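Local coordinates for protein type-iv like competence pilin ttha1218 (PDB 5G25) that is a type IV-like competence pilin, here its soluble part without the N-terminal membrane segment, and probably serves in the type IV pilus machinery for DNA uptake, at residues A[45-50]-A[73-78]; A[51-56]-A[67-72]; A[11-16]-A[78-83]. One frame throughout, in Å; residues are numbered along the deposited sequence.

Contact 1. Residues A[45-50]-A[73-78]; sequences GTCTAI and VVLRVE
Thr46 and Thr48 face Arg76 and Val74 as hydrogen-bonded antiparallel pairs, and these two pairs supply every hydrogen bond between 45-50 and 73-78. The axes of the two strand segments are 174° apart, almost exactly antiparallel. In the first pair, Thr46 N gives its hydrogen to Arg76 O at 2.7 Å, in the plane of that carbonyl. The return bond, from Arg76 N to Thr46 O, spans 2.9 Å. The second pair repeats the exchange: Thr48 N reaches Val74 O at 3.0 Å with its donor tilted out of the carbonyl plane. Val74 N reaches Thr48 O at 2.8 Å, and there the N-H points nearly straight at its acceptor, at 173°. Thr46 O, Val74 O and Thr48 O each also receive a CA-H contact, from Leu75, Cys47 and Val73 respectively.

Cys47 and Leu75 form the non-hydrogen-bonded pair between them. Their backbone polar groups turn outward to other strands, Cys47 to Gly36 and Leu75 to Leu82. Cys47 SG is anti to its backbone N (chi1 -166°), on the side of the carbonyl carbon, where it meets Leu75 CD1 at 3.5 Å. Cys47 CB comes equally close to that methyl, a tight carbon pair. Val73 CG1, 3.9 Å from Cys47 SG, meets the sulfur about a right angle away from the leucine methyl, and the sulfur itself is closed in a disulfide with Cys34. On the reverse face Thr46 and Arg76 lie side by side, CG2 of the threonine 4.1 Å from CB of the arginine.

The chemistry is thus divided by face and by pair: paired peptides hold the middle of the sheet, while a disulfide sulfur packed among aliphatic carbons ties the face carrying Val73 and Leu75 to Cys34, in the loop between helix 30-33 and strand 36-40.

Contact 2. Residues A[51-56]-A[67-72]; sequences PCNVAQ and DVRAFQ
Cys52 O is gripped by two successive peptide N-H groups, those of Arg69 and Ala70. Arg69 N lies 2.8 Å from Cys52 O, and its C=O...donor angle of 163° marks the straighter approach. Ala70 N stands 3.2 Å from the same oxygen, tilted out of the carbonyl plane. Two residues set against one define a classic beta bulge. Next to it, Cys52 N donates to Ala70 O over 2.7 Å, completing the hydrogen-bonded pair. The short strand axes have already diverged to 129° here.

At the bulge Arg69 CB points toward the other segment and meets Val54, the two side chains crossing at about a right angle. Val54 CB meets the guanidinium at its edge and in its plane, 3.7 Å from Arg69 NE. The arginine's chain is bent at chi2 and chi3, which brings the group back alongside the valine, edge on. Beside it, the Asn53 amide stands nearly perpendicular to the guanidinium, the planes 82° apart. Its OD1 accepts from Val54 N at 2.8 Å, a bent bond within the strand, its donor well off the amide's plane, that probably helps to orient the amide.

On the same face as Ala70, Cys52 SG lies 3.7 Å from Gln72 CB while joined to Cys62 in a disulfide. On the other face, Pro51 CB packs on Val68 CG2 at 3.6 Å. Phe71 CD1 approaches Pro51 CA to 3.7 Å, so valine and ring meet neighbouring sides of the proline.

The contact forms the far end of the pairing between strands 43-54 and 70-77. Asn53 bonds through its backbone to Ala61 of the short strand 60-61, and Phe71 likewise to Val86. The Phe71 ring packs on Ile30 and Pro31 of helix 30-33, while Ala70 touches Val85 and Tyr87 of strand 80-87.

Contact 3. Residues A[11-16]-A[78-83]; sequences TVVREM and EEKRLE
This is apolar helix-on-sheet packing without a cross-contact hydrogen bond: Val12, Val13 and Met16 of the N-terminal helix rest on Lys80 and Leu82 at the start of strand 80-87. The two axes, 9.3 Å apart, differ by only 21° in direction, so the helix runs nearly along the strand.

Met16 does most of the touching. Its SD lies 3.9 Å from Lys80 CB, the two side chains crossing at about a right angle. The bend at chi3 (76°) then swings the methyl over the strand backbone, where CE reaches Leu82 N at 3.7 Å and touches Lys80 O and Arg81 CA as well. Leu82 answers with its CD2, 3.8 Å from Met16 O. Farther out, Val13 CG2 meets the aliphatic part of the lysine, 3.9 Å from Lys80 CD, while the ammonium end leads away from the helix.

A helix laid on an antiparallel sheet is the pilin plan, and helix 11-24 is consistent with the soluble half of the long pilin helix. Met16 and Val12 also reach Val77 of strand 70-77, and Leu82 extends the seam to Glu17 and Met20 of the helix.

How the contacts relate
Contacts 1 and 2 are successive parts of one strand pairing, 43-54 with 70-77, their centres 18 Å apart on opposite sides of the chain's centre. A probable hydrogen bond from Ile50 N to Gln72 O, 2.9 Å, continues the pairing between them. Contact 3 lies 9 Å from contact 1, centre to centre, and shares Glu78 with it; Leu75 O and Leu82 N, 2.9 Å apart, probably bond the two hairpin strands there. Contact 2 is 24 Å from contact 3, yet a weak bond from Gln72 NE2 to Glu83 OE2 links them. Along the chain, contact 2 nests inside contact 1, and both inside contact 3, which brings the N-terminal helix onto the sheet.

Contact 1. Residues A[45-50]-A[73-78]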
loop_
_atom_site.group_PDB
_atom_site.type_symbol
_atom_site.label_atom_id
_atom_site.label_comp_id
_atom_site.label_asym_id
_atom_site.label_seq_id
_atom_site.Cartn_x
_atom_site.Cartn_y
_atom_site.Cartn_z
ATOM N N GLY A 45 -9.741 6.714 8.099
ATOM C CA GLY A 45 -9.693 5.957 6.869
ATOM C C GLY A 45 -9.103 4.598 7.082
ATOM O O GLY A 45 -9.029 4.112 8.188
ATOM N N THR A 46 -8.624 3.993 6.014
ATOM C CA THR A 46 -8.159 2.637 6.103
ATOM C C THR A 46 -7.040 2.381 5.094
ATOM O O THR A 46 -6.977 3.015 4.023
ATOM C CB THR A 46 -9.346 1.649 5.874
ATOM O OG1 THR A 46 -9.038 0.369 6.440
ATOM C CG2 THR A 46 -9.643 1.468 4.461
ATOM N N CYS A 47 -6.177 1.437 5.448
ATOM C CA CYS A 47 -5.108 1.001 4.589
ATOM C C CYS A 47 -5.225 -0.490 4.441
ATOM O O CYS A 47 -5.271 -1.206 5.434
ATOM C CB CYS A 47 -3.743 1.322 5.197
ATOM S SG CYS A 47 -2.368 1.179 3.998
ATOM N N THR A 48 -5.234 -0.942 3.200
ATOM C CA THR A 48 -5.226 -2.355 2.874
ATOM C C THR A 48 -4.069 -2.641 1.901
ATOM O O THR A 48 -3.901 -1.938 0.899
ATOM C CB THR A 48 -6.524 -2.756 2.138
ATOM O OG1 THR A 48 -7.670 -2.329 2.868
ATOM C CG2 THR A 48 -6.571 -4.246 1.935
ATOM N N ALA A 49 -3.323 -3.702 2.203
ATOM C CA ALA A 49 -2.207 -4.173 1.420
ATOM C C ALA A 49 -2.455 -5.599 0.944
ATOM O O ALA A 49 -2.491 -6.526 1.732
ATOM C CB ALA A 49 -0.925 -4.122 2.244
ATOM N N ILE A 50 -2.571 -5.772 -0.362
ATOM C CA ILE A 50 -2.786 -7.082 -0.959
ATOM C C ILE A 50 -1.460 -7.637 -1.481
ATOM O O ILE A 50 -0.848 -7.049 -2.364
ATOM C CB ILE A 50 -3.788 -6.957 -2.125
ATOM C CG1 ILE A 50 -5.148 -6.464 -1.614
ATOM C CG2 ILE A 50 -3.936 -8.268 -2.889
ATOM C CD1 ILE A 50 -5.370 -4.976 -1.789
ATOM N N VAL A 73 -1.310 -1.469 -2.580
ATOM C CA VAL A 73 -1.686 -0.736 -1.392
ATOM C C VAL A 73 -2.806 0.206 -1.770
ATOM O O VAL A 73 -2.672 0.970 -2.728
ATOM C CB VAL A 73 -0.481 0.061 -0.854
ATOM C CG1 VAL A 73 -0.843 0.803 0.421
ATOM C CG2 VAL A 73 0.704 -0.857 -0.606
ATOM N N VAL A 74 -3.928 0.110 -1.044
ATOM C CA VAL A 74 -5.058 1.012 -1.221
ATOM C C VAL A 74 -5.305 1.781 0.087
ATOM O O VAL A 74 -5.656 1.212 1.116
ATOM C CB VAL A 74 -6.325 0.255 -1.638
ATOM C CG1 VAL A 74 -7.461 1.224 -1.930
ATOM C CG2 VAL A 74 -6.047 -0.610 -2.854
ATOM N N LEU A 75 -5.086 3.084 0.030
ATOM C CA LEU A 75 -5.359 3.985 1.133
ATOM C C LEU A 75 -6.680 4.695 0.820
ATOM O O LEU A 75 -6.851 5.222 -0.291
ATOM C CB LEU A 75 -4.219 5.010 1.219
ATOM C CG LEU A 75 -3.679 5.507 2.546
ATOM C CD1 LEU A 75 -3.564 4.388 3.572
ATOM C CD2 LEU A 75 -2.312 6.146 2.291
ATOM N N ARG A 76 -7.603 4.692 1.786
ATOM C CA ARG A 76 -8.936 5.302 1.631
ATOM C C ARG A 76 -9.258 6.156 2.833
ATOM O O ARG A 76 -9.211 5.692 3.968
ATOM C CB ARG A 76 -10.033 4.242 1.500
ATOM C CG ARG A 76 -10.055 3.542 0.155
ATOM C CD ARG A 76 -11.273 2.636 -0.030
ATOM N NE ARG A 76 -11.676 2.500 -1.440
ATOM C CZ ARG A 76 -11.521 1.400 -2.181
ATOM N NH1 ARG A 76 -10.962 0.293 -1.663
ATOM N NH2 ARG A 76 -11.944 1.398 -3.448
ATOM N N VAL A 77 -9.578 7.414 2.575
ATOM C CA VAL A 77 -9.990 8.342 3.611
ATOM C C VAL A 77 -11.262 8.998 3.080
ATOM O O VAL A 77 -11.223 9.758 2.109
ATOM C CB VAL A 77 -8.890 9.382 3.907
ATOM C CG1 VAL A 77 -9.330 10.318 5.017
ATOM C CG2 VAL A 77 -7.593 8.682 4.288
ATOM N N GLU A 78 -12.394 8.639 3.685
ATOM C CA GLU A 78 -13.708 9.064 3.205
ATOM C C GLU A 78 -13.872 8.677 1.745
ATOM O O GLU A 78 -13.629 7.528 1.386
ATOM C CB GLU A 78 -13.925 10.558 3.457
ATOM C CG GLU A 78 -13.747 10.919 4.931
ATOM C CD GLU A 78 -14.389 12.242 5.327
ATOM O OE1 GLU A 78 -14.920 12.951 4.443
ATOM O OE2 GLU A 78 -14.362 12.571 6.535
#

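Contact 2. Residues A[51-56]-A[67-72]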
loop_
_atom_site.group_PDB
_atom_site.type_symbol
_atom_site.label_atom_id
_atom_site.label_comp_id
_atom_site.label_asym_id
_atom_site.label_seq_id
_atom_site.Cartn_x
_atom_site.Cartn_y
_atom_site.Cartn_z
ATOM N N PRO A 51 -1.028 -8.797 -0.975
ATOM C CA PRO A 51 0.204 -9.367 -1.549
ATOM C C PRO A 51 0.051 -9.699 -3.042
ATOM O O PRO A 51 -1.000 -10.207 -3.455
ATOM C CB PRO A 51 0.405 -10.649 -0.737
ATOM C CG PRO A 51 -0.976 -11.048 -0.320
ATOM C CD PRO A 51 -1.714 -9.747 -0.082
ATOM N N CYS A 52 1.079 -9.384 -3.833
ATOM C CA CYS A 52 1.078 -9.631 -5.281
ATOM C C CYS A 52 2.302 -10.424 -5.701
ATOM O O CYS A 52 3.390 -10.267 -5.128
ATOM C CB CYS A 52 1.086 -8.339 -6.085
ATOM S SG CYS A 52 -0.260 -7.193 -5.748
ATOM N N ASN A 53 2.118 -11.280 -6.701
ATOM C CA ASN A 53 3.254 -11.865 -7.372
ATOM C C ASN A 53 3.726 -10.931 -8.470
ATOM O O ASN A 53 2.979 -10.064 -8.954
ATOM C CB ASN A 53 2.902 -13.213 -7.992
ATOM C CG ASN A 53 4.088 -14.160 -8.037
ATOM O OD1 ASN A 53 5.254 -13.771 -7.845
ATOM N ND2 ASN A 53 3.793 -15.424 -8.271
ATOM N N VAL A 54 4.972 -11.129 -8.872
ATOM C CA VAL A 54 5.556 -10.386 -9.999
ATOM C C VAL A 54 6.180 -11.363 -10.966
ATOM O O VAL A 54 7.108 -12.067 -10.595
ATOM C CB VAL A 54 6.645 -9.412 -9.505
ATOM C CG1 VAL A 54 7.417 -8.824 -10.679
ATOM C CG2 VAL A 54 6.010 -8.309 -8.665
ATOM N N ALA A 55 5.678 -11.420 -12.198
ATOM C CA ALA A 55 6.232 -12.378 -13.173
ATOM C C ALA A 55 7.653 -11.987 -13.593
ATOM O O ALA A 55 8.106 -10.873 -13.332
ATOM C CB ALA A 55 5.333 -12.504 -14.396
ATOM N N GLN A 56 8.354 -12.905 -14.250
ATOM C CA GLN A 56 9.684 -12.608 -14.785
ATOM C C GLN A 56 9.675 -11.416 -15.738
ATOM O O GLN A 56 10.667 -10.703 -15.841
ATOM C CB GLN A 56 10.286 -13.832 -15.477
ATOM C CG GLN A 56 10.916 -14.803 -14.488
ATOM C CD GLN A 56 11.603 -15.968 -15.171
ATOM O OE1 GLN A 56 11.464 -16.163 -16.380
ATOM N NE2 GLN A 56 12.359 -16.744 -14.400
ATOM N N ASP A 67 4.524 -16.537 -4.464
ATOM C CA ASP A 67 5.456 -15.619 -3.813
ATOM C C ASP A 67 4.868 -14.230 -3.697
ATOM O O ASP A 67 4.090 -13.791 -4.547
ATOM C CB ASP A 67 6.768 -15.504 -4.580
ATOM C CG ASP A 67 7.413 -16.835 -4.823
ATOM O OD1 ASP A 67 7.706 -17.541 -3.831
ATOM O OD2 ASP A 67 7.625 -17.172 -6.009
ATOM N N VAL A 68 5.252 -13.545 -2.630
ATOM C CA VAL A 68 4.866 -12.177 -2.435
ATOM C C VAL A 68 6.066 -11.357 -2.880
ATOM O O VAL A 68 7.097 -11.361 -2.225
ATOM C CB VAL A 68 4.488 -11.916 -0.965
ATOM C CG1 VAL A 68 4.154 -10.455 -0.742
ATOM C CG2 VAL A 68 3.303 -12.788 -0.568
ATOM N N ARG A 69 5.953 -10.707 -4.034
ATOM C CA ARG A 69 7.047 -9.884 -4.536
ATOM C C ARG A 69 6.709 -8.398 -4.521
ATOM O O ARG A 69 7.578 -7.576 -4.777
ATOM C CB ARG A 69 7.483 -10.334 -5.936
ATOM C CG ARG A 69 8.016 -11.770 -5.980
ATOM C CD ARG A 69 9.392 -11.876 -6.635
ATOM N NE ARG A 69 9.397 -11.397 -8.021
ATOM C CZ ARG A 69 10.448 -11.422 -8.843
ATOM N NH1 ARG A 69 11.620 -11.907 -8.447
ATOM N NH2 ARG A 69 10.324 -10.959 -10.081
ATOM N N ALA A 70 5.457 -8.063 -4.212
ATOM C CA ALA A 70 5.033 -6.681 -4.147
ATOM C C ALA A 70 3.712 -6.625 -3.418
ATOM O O ALA A 70 3.077 -7.659 -3.228
ATOM C CB ALA A 70 4.882 -6.109 -5.545
ATOM N N PHE A 71 3.305 -5.422 -3.012
ATOM C CA PHE A 71 1.982 -5.215 -2.413
ATOM C C PHE A 71 1.241 -4.165 -3.207
ATOM O O PHE A 71 1.798 -3.122 -3.525
ATOM C CB PHE A 71 2.073 -4.699 -0.975
ATOM C CG PHE A 71 2.613 -5.690 -0.004
ATOM C CD1 PHE A 71 1.779 -6.686 0.523
ATOM C CD2 PHE A 71 3.939 -5.632 0.410
ATOM C CE1 PHE A 71 2.266 -7.606 1.416
ATOM C CE2 PHE A 71 4.417 -6.546 1.332
ATOM C CZ PHE A 71 3.587 -7.543 1.814
ATOM N N GLN A 72 -0.029 -4.445 -3.484
ATOM C CA GLN A 72 -0.975 -3.435 -3.954
ATOM C C GLN A 72 -1.586 -2.753 -2.719
ATOM O O GLN A 72 -2.261 -3.380 -1.889
ATOM C CB GLN A 72 -2.046 -4.100 -4.822
ATOM C CG GLN A 72 -3.155 -3.185 -5.288
ATOM C CD GLN A 72 -4.414 -3.963 -5.721
ATOM O OE1 GLN A 72 -4.424 -5.202 -5.811
ATOM N NE2 GLN A 72 -5.479 -3.229 -5.984
#

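Contact 3. Residues A[11-16]-A[78-83]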
loop_
_atom_site.group_PDB
_atom_site.type_symbol
_atom_site.label_atom_id
_atom_site.label_comp_id
_atom_site.label_asym_id
_atom_site.label_seq_id
_atom_site.Cartn_x
_atom_site.Cartn_y
_atom_site.Cartn_z
ATOM N N THR A 11 -5.714 18.882 2.494
ATOM C CA THR A 11 -4.875 18.307 3.529
ATOM C C THR A 11 -4.926 16.780 3.560
ATOM O O THR A 11 -3.910 16.133 3.793
ATOM C CB THR A 11 -5.323 18.850 4.897
ATOM O OG1 THR A 11 -5.292 20.282 4.856
ATOM C CG2 THR A 11 -4.429 18.326 6.027
ATOM N N VAL A 12 -6.107 16.205 3.339
ATOM C CA VAL A 12 -6.265 14.747 3.370
ATOM C C VAL A 12 -5.463 14.049 2.265
ATOM O O VAL A 12 -4.772 13.077 2.520
ATOM C CB VAL A 12 -7.750 14.345 3.327
ATOM C CG1 VAL A 12 -7.924 12.885 2.948
ATOM C CG2 VAL A 12 -8.404 14.634 4.682
ATOM N N VAL A 13 -5.535 14.562 1.050
ATOM C CA VAL A 13 -4.780 14.007 -0.058
ATOM C C VAL A 13 -3.268 14.092 0.186
ATOM O O VAL A 13 -2.533 13.159 -0.090
ATOM C CB VAL A 13 -5.146 14.716 -1.374
ATOM C CG1 VAL A 13 -4.150 14.353 -2.474
ATOM C CG2 VAL A 13 -6.549 14.316 -1.785
ATOM N N ARG A 14 -2.816 15.212 0.726
ATOM C CA ARG A 14 -1.402 15.400 1.001
ATOM C C ARG A 14 -0.903 14.365 2.024
ATOM O O ARG A 14 0.138 13.749 1.814
ATOM C CB ARG A 14 -1.162 16.829 1.509
ATOM C CG ARG A 14 0.242 17.374 1.253
ATOM C CD ARG A 14 0.318 18.896 1.403
ATOM N NE ARG A 14 -0.730 19.597 0.644
ATOM C CZ ARG A 14 -1.693 20.360 1.174
ATOM N NH1 ARG A 14 -1.770 20.572 2.490
ATOM N NH2 ARG A 14 -2.588 20.931 0.375
ATOM N N GLU A 15 -1.656 14.180 3.114
ATOM C CA GLU A 15 -1.336 13.196 4.148
ATOM C C GLU A 15 -1.387 11.767 3.655
ATOM O O GLU A 15 -0.617 10.933 4.113
ATOM C CB GLU A 15 -2.312 13.315 5.320
ATOM C CG GLU A 15 -2.148 14.582 6.105
ATOM C CD GLU A 15 -0.762 14.664 6.667
ATOM O OE1 GLU A 15 -0.463 13.951 7.665
ATOM O OE2 GLU A 15 0.030 15.418 6.067
ATOM N N MET A 16 -2.312 11.469 2.745
ATOM C CA MET A 16 -2.373 10.136 2.181
ATOM C C MET A 16 -1.083 9.892 1.369
ATOM O O MET A 16 -0.505 8.815 1.415
ATOM C CB MET A 16 -3.622 9.955 1.310
ATOM C CG MET A 16 -4.950 9.975 2.050
ATOM S SD MET A 16 -6.332 10.022 0.884
ATOM C CE MET A 16 -6.372 8.338 0.316
ATOM N N GLU A 78 -12.394 8.639 3.685
ATOM C CA GLU A 78 -13.708 9.064 3.205
ATOM C C GLU A 78 -13.872 8.677 1.745
ATOM O O GLU A 78 -13.629 7.528 1.386
ATOM C CB GLU A 78 -13.925 10.558 3.457
ATOM C CG GLU A 78 -13.747 10.919 4.931
ATOM C CD GLU A 78 -14.389 12.242 5.327
ATOM O OE1 GLU A 78 -14.920 12.951 4.443
ATOM O OE2 GLU A 78 -14.362 12.571 6.535
ATOM N N GLU A 79 -14.275 9.602 0.889
ATOM C CA GLU A 79 -14.385 9.276 -0.528
ATOM C C GLU A 79 -13.036 9.346 -1.274
ATOM O O GLU A 79 -12.966 8.970 -2.442
ATOM C CB GLU A 79 -15.403 10.195 -1.211
ATOM C CG GLU A 79 -14.821 11.438 -1.890
ATOM C CD GLU A 79 -14.447 12.556 -0.923
ATOM O OE1 GLU A 79 -14.091 12.264 0.250
ATOM O OE2 GLU A 79 -14.511 13.737 -1.348
ATOM N N LYS A 80 -11.976 9.836 -0.625
ATOM C CA LYS A 80 -10.679 9.969 -1.317
ATOM C C LYS A 80 -9.975 8.624 -1.380
ATOM O O LYS A 80 -10.017 7.811 -0.457
ATOM C CB LYS A 80 -9.770 11.002 -0.633
ATOM C CG LYS A 80 -10.299 12.425 -0.700
ATOM C CD LYS A 80 -10.248 12.976 -2.119
ATOM C CE LYS A 80 -10.613 14.458 -2.150
ATOM N NZ LYS A 80 -10.685 15.007 -3.532
ATOM N N ARG A 81 -9.296 8.378 -2.474
ATOM C CA ARG A 81 -8.616 7.127 -2.569
ATOM C C ARG A 81 -7.310 7.201 -3.333
ATOM O O ARG A 81 -7.177 7.968 -4.284
ATOM C CB ARG A 81 -9.587 6.158 -3.173
ATOM C CG ARG A 81 -8.984 4.947 -3.802
ATOM C CD ARG A 81 -10.018 4.378 -4.753
ATOM N NE ARG A 81 -9.639 3.036 -5.128
ATOM C CZ ARG A 81 -8.644 2.757 -5.960
ATOM N NH1 ARG A 81 -7.922 3.736 -6.526
ATOM N NH2 ARG A 81 -8.364 1.488 -6.224
ATOM N N LEU A 82 -6.342 6.399 -2.882
ATOM C CA LEU A 82 -4.998 6.393 -3.433
ATOM C C LEU A 82 -4.452 4.977 -3.507
ATOM O O LEU A 82 -4.253 4.319 -2.496
ATOM C CB LEU A 82 -4.050 7.274 -2.598
ATOM C CG LEU A 82 -2.540 7.179 -2.944
ATOM C CD1 LEU A 82 -2.202 7.407 -4.412
ATOM C CD2 LEU A 82 -1.760 8.165 -2.129
ATOM N N GLU A 83 -4.190 4.515 -4.719
ATOM C CA GLU A 83 -3.665 3.177 -4.901
ATOM C C GLU A 83 -2.299 3.225 -5.574
ATOM O O GLU A 83 -2.066 4.028 -6.481
ATOM C CB GLU A 83 -4.647 2.358 -5.722
ATOM C CG GLU A 83 -4.114 1.004 -6.137
ATOM C CD GLU A 83 -5.141 0.175 -6.889
ATOM O OE1 GLU A 83 -6.362 0.395 -6.695
ATOM O OE2 GLU A 83 -4.721 -0.714 -7.664
#